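Side-chain contact in putative exported protein (Bordetella pertussis Tohama I, PDB 2PFY), which binds pyroglutamic acid and probably serves as the extracytoplasmic solute receptor of a tripartite ATP-independent periplasmic transporter: residues P75-D80 against Q105-Q110. Sequence-based numbering, arbitrary orientation.
Sequences PLFEID and QRLDKQ
The CD1 methyl of L76 sits over the middle of one face of the R106 guanidinium, 3.3 Å above its plane and with CD1 of L76 3.4 Å from CZ of R106. The two side chains cross at roughly a right angle, yet the tip of L76 lies along the face: its CG-CD1 bond runs nearly parallel to the plane, with CD1 over the centre and CG towards NH1. R106 gets there by a bend at CB-CG (chi2 -77°) followed by an extended chi3, and chi4 of 100° then turns the guanidinium plane to show its face to the leucine. The polar ends find partners elsewhere: NH1 forms a salt bridge with D74, just ahead of the 3-10 segment, and NH2 another with D291 of helix 290-300. Two carboxylates on different guanidinium nitrogens would restrict rotation of the group.

In this periplasmic binding protein of the DctP family, the contact packs the 3-10 turn in the connection after strand 62-66 against the C-terminal part of helix 89-108, the next helix in the chain. F77 supplies the other half of the interface, with the far edge of its ring. CE2 of F77 lies 3.8 Å from CB of R106, while CZ of F77 is also 3.8 Å from CG of L107; both partners are near the ring plane, so both are met by the ring edge and not by its face. The ring and the guanidinium are inclined by 57°, and it is the aliphatic root of R106 that meets the phenyl. CD2 of L107, likewise 3.8 Å from CZ of F77, is displaced to one side of the ring plane. F210 of strand 208-214 and L70 touch both F77 and L107, extending this apolar packing to the five-stranded sheet.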
# COMPACT_ATOMS: atom_id res chain seq x y z
N PRO A 75 7.08 -12.82 -5.03
CA PRO A 75 5.89 -13.07 -4.20
C PRO A 75 5.98 -12.57 -2.77
O PRO A 75 4.95 -12.29 -2.17
CB PRO A 75 5.78 -14.61 -4.19
CG PRO A 75 6.57 -15.07 -5.37
CD PRO A 75 7.68 -14.08 -5.53
N LEU A 76 7.18 -12.49 -2.21
CA LEU A 76 7.32 -12.02 -0.84
C LEU A 76 6.78 -10.59 -0.68
O LEU A 76 6.48 -10.16 0.44
CB LEU A 76 8.79 -12.06 -0.39
CG LEU A 76 9.52 -13.42 -0.48
CD1 LEU A 76 11.01 -13.32 -0.04
CD2 LEU A 76 8.79 -14.50 0.31
N PHE A 77 6.68 -9.86 -1.80
CA PHE A 77 6.26 -8.43 -1.76
C PHE A 77 4.73 -8.25 -1.70
O PHE A 77 4.21 -7.13 -1.55
CB PHE A 77 6.88 -7.66 -2.94
CG PHE A 77 8.37 -7.38 -2.79
CD1 PHE A 77 8.82 -6.17 -2.31
CD2 PHE A 77 9.33 -8.35 -3.13
CE1 PHE A 77 10.19 -5.89 -2.15
CE2 PHE A 77 10.71 -8.09 -2.97
CZ PHE A 77 11.13 -6.86 -2.49
N GLU A 78 3.98 -9.36 -1.80
CA GLU A 78 2.51 -9.27 -1.70
C GLU A 78 1.88 -10.11 -0.58
O GLU A 78 0.65 -10.31 -0.57
CB GLU A 78 1.85 -9.57 -3.05
CG GLU A 78 2.03 -11.02 -3.48
CD GLU A 78 1.46 -11.33 -4.85
OE1 GLU A 78 1.40 -10.44 -5.73
OE2 GLU A 78 1.10 -12.51 -5.05
N ILE A 79 2.68 -10.58 0.37
CA ILE A 79 2.10 -11.28 1.51
C ILE A 79 1.16 -10.39 2.33
O ILE A 79 0.25 -10.88 3.00
CB ILE A 79 3.19 -12.00 2.43
CG1 ILE A 79 2.57 -13.00 3.40
CG2 ILE A 79 4.03 -11.01 3.23
CD1 ILE A 79 1.79 -14.15 2.76
N ASP A 80 1.37 -9.08 2.27
CA ASP A 80 0.54 -8.11 2.99
C ASP A 80 -0.85 -7.94 2.37
O ASP A 80 -1.70 -7.19 2.92
CB ASP A 80 1.27 -6.75 3.12
CG ASP A 80 1.41 -6.01 1.78
OD1 ASP A 80 0.88 -6.48 0.76
OD2 ASP A 80 2.07 -4.95 1.74
N GLN A 105 16.64 -7.60 1.78
CA GLN A 105 17.62 -8.44 1.13
C GLN A 105 17.32 -8.61 -0.35
O GLN A 105 18.22 -8.43 -1.17
CB GLN A 105 17.78 -9.77 1.86
CG GLN A 105 18.59 -9.60 3.16
CD GLN A 105 19.75 -8.56 3.05
OE1 GLN A 105 20.67 -8.69 2.21
NE2 GLN A 105 19.71 -7.52 3.90
N ARG A 106 16.06 -8.87 -0.69
CA ARG A 106 15.66 -8.99 -2.11
C ARG A 106 15.90 -7.68 -2.87
O ARG A 106 16.28 -7.71 -4.04
CB ARG A 106 14.21 -9.46 -2.29
CG ARG A 106 13.90 -10.90 -1.77
CD ARG A 106 14.42 -12.03 -2.71
NE ARG A 106 14.24 -13.36 -2.11
CZ ARG A 106 13.25 -14.21 -2.40
NH1 ARG A 106 12.31 -13.90 -3.28
NH2 ARG A 106 13.19 -15.38 -1.78
N LEU A 107 15.66 -6.55 -2.21
CA LEU A 107 15.90 -5.26 -2.85
C LEU A 107 17.40 -4.94 -3.02
O LEU A 107 17.82 -4.39 -4.04
CB LEU A 107 15.21 -4.13 -2.08
CG LEU A 107 13.68 -4.09 -2.15
CD1 LEU A 107 13.22 -3.08 -1.12
CD2 LEU A 107 13.12 -3.75 -3.55
N ASP A 108 18.19 -5.27 -2.01
CA ASP A 108 19.63 -5.01 -2.06
C ASP A 108 20.26 -5.70 -3.29
O ASP A 108 21.09 -5.11 -3.99
CB ASP A 108 20.30 -5.45 -0.75
CG ASP A 108 21.80 -5.31 -0.77
OD1 ASP A 108 22.30 -4.19 -0.63
OD2 ASP A 108 22.49 -6.34 -0.91
N LYS A 109 19.84 -6.93 -3.58
CA LYS A 109 20.31 -7.68 -4.74
C LYS A 109 19.94 -6.97 -6.05
O LYS A 109 20.53 -7.23 -7.09
CB LYS A 109 19.75 -9.11 -4.74
CG LYS A 109 20.42 -10.04 -3.73
CD LYS A 109 19.48 -11.17 -3.29
CE LYS A 109 19.69 -11.56 -1.80
NZ LYS A 109 18.41 -11.96 -1.06
N GLN A 110 18.99 -6.05 -5.98
CA GLN A 110 18.56 -5.31 -7.16
C GLN A 110 19.13 -3.89 -7.23
O GLN A 110 18.68 -3.10 -8.07
CB GLN A 110 17.03 -5.24 -7.22
CG GLN A 110 16.36 -6.56 -7.45
CD GLN A 110 15.19 -6.43 -8.37
OE1 GLN A 110 15.33 -6.06 -9.55
NE2 GLN A 110 14.01 -6.71 -7.84